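N5-carboxyaminoimidazole ribonucleotide synthetase (Bacillus anthracis, PDB 3QFF) probably catalyses the ATP-dependent carboxylation of aminoimidazole ribonucleotide to its N5-carboxy form with bicarbonate, a step of purine biosynthesis, and binds ADP. Local coordinates at residues N320-H325 against Q352-H357; E327-Q332 against L375-H380; G14-I19 against I75-T80. One frame throughout, in Å; residues are numbered along the deposited sequence.

Contact 1 of 3, residues N320-H325 against Q352-H357; sequences NILGEH and QRKMGH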
loop_
_atom_site.group_PDB
_atom_site.type_symbol
_atom_site.label_atom_id
_atom_site.label_comp_id
_atom_site.label_asym_id
_atom_site.label_seq_id
_atom_site.Cartn_x
_atom_site.Cartn_y
_atom_site.Cartn_z
ATOM N N ASN A 320 2.510 15.738 -9.385
ATOM C CA ASN A 320 3.838 15.720 -8.784
ATOM C C ASN A 320 4.056 16.829 -7.760
ATOM O O ASN A 320 3.600 17.955 -7.968
ATOM C CB ASN A 320 4.933 15.835 -9.865
ATOM C CG ASN A 320 5.537 14.494 -10.241
ATOM O OD1 ASN A 320 5.267 13.461 -9.620
ATOM N ND2 ASN A 320 6.385 14.509 -11.261
ATOM N N ILE A 321 4.770 16.487 -6.681
ATOM C CA ILE A 321 5.199 17.437 -5.650
ATOM C C ILE A 321 6.712 17.643 -5.731
ATOM O O ILE A 321 7.506 16.804 -5.307
ATOM C CB ILE A 321 4.757 17.007 -4.220
ATOM C CG1 ILE A 321 3.238 16.799 -4.180
ATOM C CG2 ILE A 321 5.216 18.034 -3.138
ATOM C CD1 ILE A 321 2.769 15.915 -3.038
ATOM N N LEU A 322 7.096 18.781 -6.298
ATOM C CA LEU A 322 8.510 19.157 -6.398
ATOM C C LEU A 322 8.924 19.922 -5.145
ATOM O O LEU A 322 8.077 20.263 -4.322
ATOM C CB LEU A 322 8.760 19.988 -7.667
ATOM C CG LEU A 322 8.193 19.440 -8.998
ATOM C CD1 LEU A 322 8.599 20.354 -10.179
ATOM C CD2 LEU A 322 8.674 18.017 -9.244
ATOM N N GLY A 323 10.225 20.159 -4.986
ATOM C CA GLY A 323 10.745 20.990 -3.898
ATOM C C GLY A 323 10.001 22.312 -3.762
ATOM O O GLY A 323 9.654 22.711 -2.653
ATOM N N GLU A 324 9.731 22.970 -4.890
ATOM C CA GLU A 324 8.976 24.240 -4.908
ATOM C C GLU A 324 7.507 24.117 -4.444
ATOM O O GLU A 324 6.829 25.135 -4.259
ATOM C CB GLU A 324 9.004 24.862 -6.308
ATOM C CG GLU A 324 8.149 24.096 -7.332
ATOM C CD GLU A 324 7.887 24.863 -8.622
ATOM O OE1 GLU A 324 7.306 25.965 -8.566
ATOM O OE2 GLU A 324 8.231 24.338 -9.704
ATOM N N HIS A 325 7.004 22.889 -4.284
ATOM C CA HIS A 325 5.601 22.685 -3.884
ATOM C C HIS A 325 5.410 22.166 -2.458
ATOM O O HIS A 325 4.303 22.220 -1.937
ATOM C CB HIS A 325 4.873 21.717 -4.827
ATOM C CG HIS A 325 4.945 22.094 -6.275
ATOM N ND1 HIS A 325 5.577 21.308 -7.215
ATOM C CD2 HIS A 325 4.451 23.162 -6.947
ATOM C CE1 HIS A 325 5.475 21.877 -8.402
ATOM N NE2 HIS A 325 4.795 23.002 -8.268
ATOM N N GLN A 352 13.487 21.559 -8.099
ATOM C CA GLN A 352 12.974 20.642 -9.117
ATOM C C GLN A 352 13.086 19.174 -8.709
ATOM O O GLN A 352 12.792 18.273 -9.500
ATOM C CB GLN A 352 13.650 20.903 -10.466
ATOM C CG GLN A 352 13.177 22.196 -11.134
ATOM C CD GLN A 352 13.629 22.316 -12.585
ATOM O OE1 GLN A 352 14.800 22.109 -12.906
ATOM N NE2 GLN A 352 12.698 22.675 -13.464
ATOM N N ARG A 353 13.494 18.941 -7.467
ATOM C CA ARG A 353 13.601 17.592 -6.933
ATOM C C ARG A 353 12.182 17.095 -6.651
ATOM O O ARG A 353 11.337 17.846 -6.160
ATOM C CB ARG A 353 14.452 17.602 -5.664
ATOM C CG ARG A 353 14.650 16.258 -4.989
ATOM C CD ARG A 353 15.740 16.361 -3.926
ATOM N NE ARG A 353 17.066 16.248 -4.522
ATOM C CZ ARG A 353 18.209 16.553 -3.908
ATOM N NH1 ARG A 353 18.208 17.010 -2.659
ATOM N NH2 ARG A 353 19.360 16.399 -4.550
ATOM N N LYS A 354 11.930 15.840 -6.999
ATOM C CA LYS A 354 10.643 15.208 -6.767
ATOM C C LYS A 354 10.578 14.776 -5.313
ATOM O O LYS A 354 11.354 13.925 -4.887
ATOM C CB LYS A 354 10.457 14.017 -7.727
ATOM C CG LYS A 354 10.199 14.452 -9.178
ATOM C CD LYS A 354 10.314 13.285 -10.156
ATOM C CE LYS A 354 10.246 13.794 -11.620
ATOM N NZ LYS A 354 10.349 12.651 -12.573
ATOM N N MET A 355 9.673 15.387 -4.549
ATOM C CA MET A 355 9.577 15.158 -3.091
ATOM C C MET A 355 8.441 14.196 -2.745
ATOM O O MET A 355 8.465 13.568 -1.694
ATOM C CB MET A 355 9.361 16.485 -2.333
ATOM C CG MET A 355 10.407 17.582 -2.673
ATOM S SD MET A 355 12.101 17.117 -2.290
ATOM C CE MET A 355 12.041 17.060 -0.491
ATOM N N GLY A 356 7.445 14.126 -3.624
ATOM C CA GLY A 356 6.310 13.231 -3.465
ATOM C C GLY A 356 5.369 13.326 -4.641
ATOM O O GLY A 356 5.721 13.876 -5.709
ATOM N N HIS A 357 4.168 12.786 -4.448
ATOM C CA HIS A 357 3.055 12.972 -5.377
ATOM C C HIS A 357 1.732 12.857 -4.620
ATOM O O HIS A 357 1.673 12.280 -3.524
ATOM C CB HIS A 357 3.116 11.959 -6.541
ATOM C CG HIS A 357 2.934 10.532 -6.116
ATOM N ND1 HIS A 357 3.988 9.731 -5.733
ATOM C CD2 HIS A 357 1.825 9.757 -6.048
ATOM C CE1 HIS A 357 3.534 8.527 -5.431
ATOM N NE2 HIS A 357 2.226 8.517 -5.611
#
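Ile321 faces both Met355 and Gly356 in a classic beta bulge of the eight-stranded antiparallel sheet, between strands 316-322 and 354-361. The evidence is the register: Asn320 sits against His357 and Ile321 against Gly356, yet Leu322 faces Lys354. Ile321 O takes two donors, Met355 N at 2.7 Å, almost in line with the carbonyl bond, and Gly356 N at 3.2 Å, in the carbonyl plane on a lone pair. Ile321 N returns a bond to Gly356 O, reaching it from above the carbonyl plane. The Ile321 side chain can be followed outward. Its CB lies 3.6 Å from Gly356 O, CG1 comes near His357 CA and the Gly356 carbonyl carbon, and Ile321 CD1 ends 3.6 Å from His357 C; with CG1 anti to the carbonyl carbon (chi1 -56°), the chain runs along the partner backbone. Leu341 and Leu343 of strand 339-343 pack on the same side chain. On the other face Leu322 and Lys354 lie side by side, Leu322 CD2 against Lys354 CG. Past the bulge, Gly323 N donates to Arg353 O at 2.8 Å, and Met355 CG rests 3.5 Å from Gly323 N.

Contact 2 of 3, residues E327-Q332 against L375-H380; sequences EGVLRQ and LHIWDH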
loop_
_atom_site.group_PDB
_atom_site.type_symbol
_atom_site.label_atom_id
_atom_site.label_comp_id
_atom_site.label_asym_id
_atom_site.label_seq_id
_atom_site.Cartn_x
_atom_site.Cartn_y
_atom_site.Cartn_z
ATOM N N GLU A 327 6.171 23.059 0.606
ATOM C CA GLU A 327 5.640 23.987 1.601
ATOM C C GLU A 327 4.152 24.243 1.376
ATOM O O GLU A 327 3.374 24.265 2.328
ATOM C CB GLU A 327 6.434 25.289 1.625
ATOM C CG GLU A 327 6.380 25.990 2.974
ATOM C CD GLU A 327 7.045 27.362 2.980
ATOM O OE1 GLU A 327 8.237 27.473 2.589
ATOM O OE2 GLU A 327 6.369 28.331 3.402
ATOM N N GLY A 328 3.751 24.400 0.116
ATOM C CA GLY A 328 2.340 24.570 -0.220
ATOM C C GLY A 328 1.476 23.379 0.180
ATOM O O GLY A 328 0.347 23.549 0.643
ATOM N N VAL A 329 2.006 22.172 -0.013
ATOM C CA VAL A 329 1.298 20.940 0.352
ATOM C C VAL A 329 1.063 20.875 1.876
ATOM O O VAL A 329 -0.070 20.665 2.336
ATOM C CB VAL A 329 2.064 19.675 -0.138
ATOM C CG1 VAL A 329 1.435 18.385 0.434
ATOM C CG2 VAL A 329 2.098 19.619 -1.680
ATOM N N LEU A 330 2.129 21.084 2.644
ATOM C CA LEU A 330 2.051 20.961 4.115
ATOM C C LEU A 330 1.124 21.991 4.732
ATOM O O LEU A 330 0.427 21.694 5.701
ATOM C CB LEU A 330 3.434 21.027 4.764
ATOM C CG LEU A 330 4.444 19.917 4.432
ATOM C CD1 LEU A 330 5.796 20.299 4.987
ATOM C CD2 LEU A 330 4.021 18.548 4.964
ATOM N N ARG A 331 1.095 23.191 4.161
ATOM C CA ARG A 331 0.246 24.253 4.690
ATOM C C ARG A 331 -1.231 24.041 4.348
ATOM O O ARG A 331 -2.120 24.498 5.079
ATOM C CB ARG A 331 0.751 25.638 4.246
ATOM C CG ARG A 331 2.048 26.036 4.966
ATOM C CD ARG A 331 2.530 27.456 4.656
ATOM N NE ARG A 331 3.079 27.570 3.304
ATOM C CZ ARG A 331 2.420 28.090 2.271
ATOM N NH1 ARG A 331 1.186 28.557 2.433
ATOM N NH2 ARG A 331 2.993 28.148 1.076
ATOM N N GLN A 332 -1.478 23.332 3.249
ATOM C CA GLN A 332 -2.827 23.082 2.746
ATOM C C GLN A 332 -3.327 21.687 3.122
ATOM O O GLN A 332 -4.334 21.228 2.592
ATOM C CB GLN A 332 -2.853 23.218 1.216
ATOM C CG GLN A 332 -2.691 24.644 0.671
ATOM C CD GLN A 332 -3.970 25.422 0.732
ATOM O OE1 GLN A 332 -4.515 25.653 1.806
ATOM N NE2 GLN A 332 -4.472 25.829 -0.423
ATOM N N LEU A 375 -6.421 24.224 -5.078
ATOM C CA LEU A 375 -5.476 24.163 -3.972
ATOM C C LEU A 375 -4.418 25.258 -4.042
ATOM O O LEU A 375 -3.784 25.576 -3.035
ATOM C CB LEU A 375 -4.809 22.782 -3.911
ATOM C CG LEU A 375 -5.701 21.593 -3.509
ATOM C CD1 LEU A 375 -4.969 20.273 -3.683
ATOM C CD2 LEU A 375 -6.170 21.738 -2.066
ATOM N N HIS A 376 -4.225 25.812 -5.242
ATOM C CA HIS A 376 -3.230 26.860 -5.511
ATOM C C HIS A 376 -1.815 26.499 -5.068
ATOM O O HIS A 376 -1.073 27.336 -4.550
ATOM C CB HIS A 376 -3.704 28.222 -4.956
ATOM C CG HIS A 376 -4.914 28.749 -5.662
ATOM N ND1 HIS A 376 -4.877 29.184 -6.970
ATOM C CD2 HIS A 376 -6.201 28.871 -5.260
ATOM C CE1 HIS A 376 -6.089 29.554 -7.343
ATOM N NE2 HIS A 376 -6.911 29.374 -6.323
ATOM N N ILE A 377 -1.452 25.234 -5.253
ATOM C CA ILE A 377 -0.098 24.776 -4.971
ATOM C C ILE A 377 0.737 24.794 -6.251
ATOM O O ILE A 377 1.937 25.071 -6.219
ATOM C CB ILE A 377 -0.116 23.351 -4.368
ATOM C CG1 ILE A 377 -0.787 23.361 -2.982
ATOM C CG2 ILE A 377 1.289 22.774 -4.286
ATOM C CD1 ILE A 377 -1.212 21.974 -2.486
ATOM N N TRP A 378 0.093 24.499 -7.379
ATOM C CA TRP A 378 0.813 24.327 -8.644
ATOM C C TRP A 378 0.587 25.475 -9.636
ATOM O O TRP A 378 0.701 25.272 -10.840
ATOM C CB TRP A 378 0.486 22.962 -9.280
ATOM C CG TRP A 378 0.808 21.792 -8.366
ATOM C CD1 TRP A 378 2.019 21.178 -8.215
ATOM C CD2 TRP A 378 -0.089 21.133 -7.460
ATOM N NE1 TRP A 378 1.933 20.171 -7.274
ATOM C CE2 TRP A 378 0.648 20.115 -6.805
ATOM C CE3 TRP A 378 -1.446 21.288 -7.151
ATOM C CZ2 TRP A 378 0.072 19.262 -5.851
ATOM C CZ3 TRP A 378 -2.018 20.439 -6.205
ATOM C CH2 TRP A 378 -1.254 19.438 -5.568
ATOM N N ASP A 379 0.302 26.676 -9.121
ATOM C CA ASP A 379 0.023 27.858 -9.957
ATOM C C ASP A 379 1.124 28.147 -10.993
ATOM O O ASP A 379 0.834 28.583 -12.112
ATOM C CB ASP A 379 -0.239 29.102 -9.082
ATOM C CG ASP A 379 -1.663 29.145 -8.511
ATOM O OD1 ASP A 379 -1.870 29.773 -7.450
ATOM O OD2 ASP A 379 -2.591 28.571 -9.114
ATOM N N HIS A 380 2.374 27.908 -10.609
ATOM C CA HIS A 380 3.526 27.990 -11.514
ATOM C C HIS A 380 3.320 27.109 -12.758
ATOM O O HIS A 380 3.367 27.597 -13.899
ATOM C CB HIS A 380 4.801 27.593 -10.752
ATOM C CG HIS A 380 6.064 27.672 -11.557
ATOM N ND1 HIS A 380 7.232 27.070 -11.150
ATOM C CD2 HIS A 380 6.346 28.276 -12.738
ATOM C CE1 HIS A 380 8.180 27.297 -12.043
ATOM N NE2 HIS A 380 7.667 28.029 -13.016
#
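Gln332 and Ile377 each point at the other's segment, where the end of helix 323-331 meets the loop that follows helix 365-374, and they make different kinds of contact. Gln332 turns back at its second torsion (chi2 -80°), which brings its amide to the backbone of Leu375: Gln332 NE2 donates to Leu375 O at 2.7 Å, with an N-H...O angle of 155°. The acceptor lies in the plane of the amide, whereas the donor stands 27° off the carbonyl plane. Ile377 meets the helix with its long branch. Ile377 CG1 comes to 3.8 Å from Gly328 O, and Ile377 CD1 continues to 3.9 Å from Val329 CA and 4.1 Å from Val329 CG2, the two side chains crossing at a slant. Gly328, without a side chain, lets the CA atoms of Gly328 and Ile377 approach to 5.3 Å. The other branch of Ile377, CG2, sits 3.7 Å above the indole plane of Trp378, over its centre, while Trp378 NE1 makes a weak hydrogen bond to Asn320 O. The arrangement is apolar packing of the loop between helices 365-374 and 379-382 on a helix, closed at that helix's C-terminal end by a side-chain-to-backbone hydrogen bond.

Contact 3 of 3, residues G14-I19 against I75-T80; sequences GKTIGI and ISDVVT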
loop_
_atom_site.group_PDB
_atom_site.type_symbol
_atom_site.label_atom_id
_atom_site.label_comp_id
_atom_site.label_asym_id
_atom_site.label_seq_id
_atom_site.Cartn_x
_atom_site.Cartn_y
_atom_site.Cartn_z
ATOM N N GLY A 14 9.919 -13.846 2.284
ATOM C CA GLY A 14 10.898 -14.176 3.312
ATOM C C GLY A 14 12.316 -14.004 2.799
ATOM O O GLY A 14 13.233 -13.778 3.579
ATOM N N LYS A 15 12.495 -14.095 1.482
ATOM C CA LYS A 15 13.808 -13.864 0.874
ATOM C C LYS A 15 14.092 -12.367 0.788
ATOM O O LYS A 15 13.198 -11.547 1.004
ATOM C CB LYS A 15 13.880 -14.485 -0.526
ATOM C CG LYS A 15 13.674 -15.999 -0.585
ATOM C CD LYS A 15 14.855 -16.777 0.006
ATOM C CE LYS A 15 14.821 -18.236 -0.453
ATOM N NZ LYS A 15 13.525 -18.863 -0.050
ATOM N N THR A 16 15.329 -12.027 0.431
ATOM C CA THR A 16 15.783 -10.646 0.329
ATOM C C THR A 16 15.797 -10.177 -1.123
ATOM O O THR A 16 16.415 -10.808 -2.005
ATOM C CB THR A 16 17.211 -10.474 0.927
ATOM O OG1 THR A 16 17.224 -10.938 2.283
ATOM C CG2 THR A 16 17.678 -9.018 0.873
ATOM N N ILE A 17 15.126 -9.058 -1.353
ATOM C CA ILE A 17 15.235 -8.355 -2.610
ATOM C C ILE A 17 16.227 -7.202 -2.461
ATOM O O ILE A 17 16.072 -6.328 -1.583
ATOM C CB ILE A 17 13.861 -7.828 -3.089
ATOM C CG1 ILE A 17 12.873 -8.996 -3.231
ATOM C CG2 ILE A 17 14.035 -7.051 -4.399
ATOM C CD1 ILE A 17 11.420 -8.568 -3.440
ATOM N N GLY A 18 17.234 -7.212 -3.323
ATOM C CA GLY A 18 18.256 -6.178 -3.367
ATOM C C GLY A 18 17.989 -5.184 -4.478
ATOM O O GLY A 18 17.751 -5.565 -5.632
ATOM N N ILE A 19 18.048 -3.906 -4.130
ATOM C CA ILE A 19 17.724 -2.834 -5.061
ATOM C C ILE A 19 18.941 -1.927 -5.278
ATOM O O ILE A 19 19.536 -1.422 -4.317
ATOM C CB ILE A 19 16.526 -1.984 -4.551
ATOM C CG1 ILE A 19 15.306 -2.886 -4.269
ATOM C CG2 ILE A 19 16.205 -0.856 -5.560
ATOM C CD1 ILE A 19 14.098 -2.174 -3.631
ATOM N N ILE A 75 24.092 -11.000 -0.781
ATOM C CA ILE A 75 23.117 -11.105 0.297
ATOM C C ILE A 75 21.675 -11.004 -0.200
ATOM O O ILE A 75 20.735 -10.967 0.602
ATOM C CB ILE A 75 23.387 -10.060 1.374
ATOM C CG1 ILE A 75 23.094 -8.654 0.815
ATOM C CG2 ILE A 75 24.828 -10.230 1.899
ATOM C CD1 ILE A 75 23.316 -7.527 1.767
ATOM N N SER A 76 21.511 -10.987 -1.520
ATOM C CA SER A 76 20.194 -10.857 -2.154
ATOM C C SER A 76 19.804 -12.132 -2.901
ATOM O O SER A 76 20.614 -12.706 -3.617
ATOM C CB SER A 76 20.216 -9.697 -3.159
ATOM O OG SER A 76 20.455 -8.470 -2.501
ATOM N N ASP A 77 18.551 -12.554 -2.746
ATOM C CA ASP A 77 17.998 -13.673 -3.508
ATOM C C ASP A 77 17.553 -13.280 -4.915
ATOM O O ASP A 77 17.509 -14.121 -5.824
ATOM C CB ASP A 77 16.867 -14.304 -2.711
ATOM C CG ASP A 77 17.358 -14.807 -1.354
ATOM O OD1 ASP A 77 17.882 -15.949 -1.305
ATOM O OD2 ASP A 77 17.263 -14.047 -0.363
ATOM N N VAL A 78 17.233 -11.999 -5.088
ATOM C CA VAL A 78 16.931 -11.432 -6.407
ATOM C C VAL A 78 17.389 -9.982 -6.382
ATOM O O VAL A 78 17.273 -9.301 -5.351
ATOM C CB VAL A 78 15.414 -11.580 -6.809
ATOM C CG1 VAL A 78 14.482 -10.889 -5.813
ATOM C CG2 VAL A 78 15.155 -11.069 -8.255
ATOM N N VAL A 79 17.941 -9.523 -7.498
ATOM C CA VAL A 79 18.400 -8.138 -7.631
ATOM C C VAL A 79 17.576 -7.397 -8.702
ATOM O O VAL A 79 17.332 -7.926 -9.788
ATOM C CB VAL A 79 19.924 -8.077 -7.953
ATOM C CG1 VAL A 79 20.422 -6.623 -8.104
ATOM C CG2 VAL A 79 20.739 -8.795 -6.856
ATOM N N THR A 80 17.151 -6.181 -8.380
ATOM C CA THR A 80 16.535 -5.282 -9.347
ATOM C C THR A 80 17.194 -3.911 -9.204
ATOM O O THR A 80 18.024 -3.695 -8.311
ATOM C CB THR A 80 14.966 -5.224 -9.191
ATOM O OG1 THR A 80 14.404 -4.358 -10.186
ATOM C CG2 THR A 80 14.563 -4.727 -7.805
HETATM O O HOH W 1 19.692 -11.049 3.209
#
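Asp77 reaches across to the start of strand 16-20, its CG anti to its own carbonyl carbon (chi1 -59°). That torsion sets Asp77 OD2 2.9 Å from Thr16 N, in a nearly straight bond (173°) that meets the carboxylate on its anti side. Lys15 lies across the same carboxylate at about a right angle: Lys15 CD is 3.4 Å from Asp77 OD1, while Lys15 NZ stays 5.4 Å from that oxygen, too far for a salt bridge. A water joins Thr16 OG1 to Ile75 O. Farther along, Ile17 and Val78 stand side by side, Ile17 CG1 to Val78 CG1 at 3.6 Å; Val78 holds this methyl between its backbone N and carbonyl carbon (chi1 59°). Thr80 CG2 takes the equivalent place and touches Ile19 CG1, which leaves Thr80 OG1 directed to Gln102 and His298. On the other face Ser76 OG sits 3.3 Å from Gly18 CA, on the side where Gly18 carries no CB, and bonds to Leu72 O. Gly18 N to Val78 O and Thr80 N to Gly18 O, both 2.9 Å, give the parallel register, as expected for neighbouring strands of a Rossmann-like sheet, here in the preATP-grasp domain.

From the N terminus, contact 3 comes first: 14-19 and 75-80 close a loop of 55 residues, joining the inner strand 16-20 to edge strand 78-81 of the four-stranded parallel sheet. That loop is complete before the others open. Contact 1 then starts at 320-325, contact 2 at 327-332, and each finds its partner later, at 352-357 and 375-380, closing loops of 26 and 42 residues, so the two cross and do not nest. They share helix 323-331, with centres about 11 Å apart, and meet through Glu324 OE1 and His380 ND1, 2.8 Å apart. Together they tie the eight-stranded sheet, that helix and the C-terminal tail, whereas contact 3 lies about 29 Å (centre to centre) from contact 1.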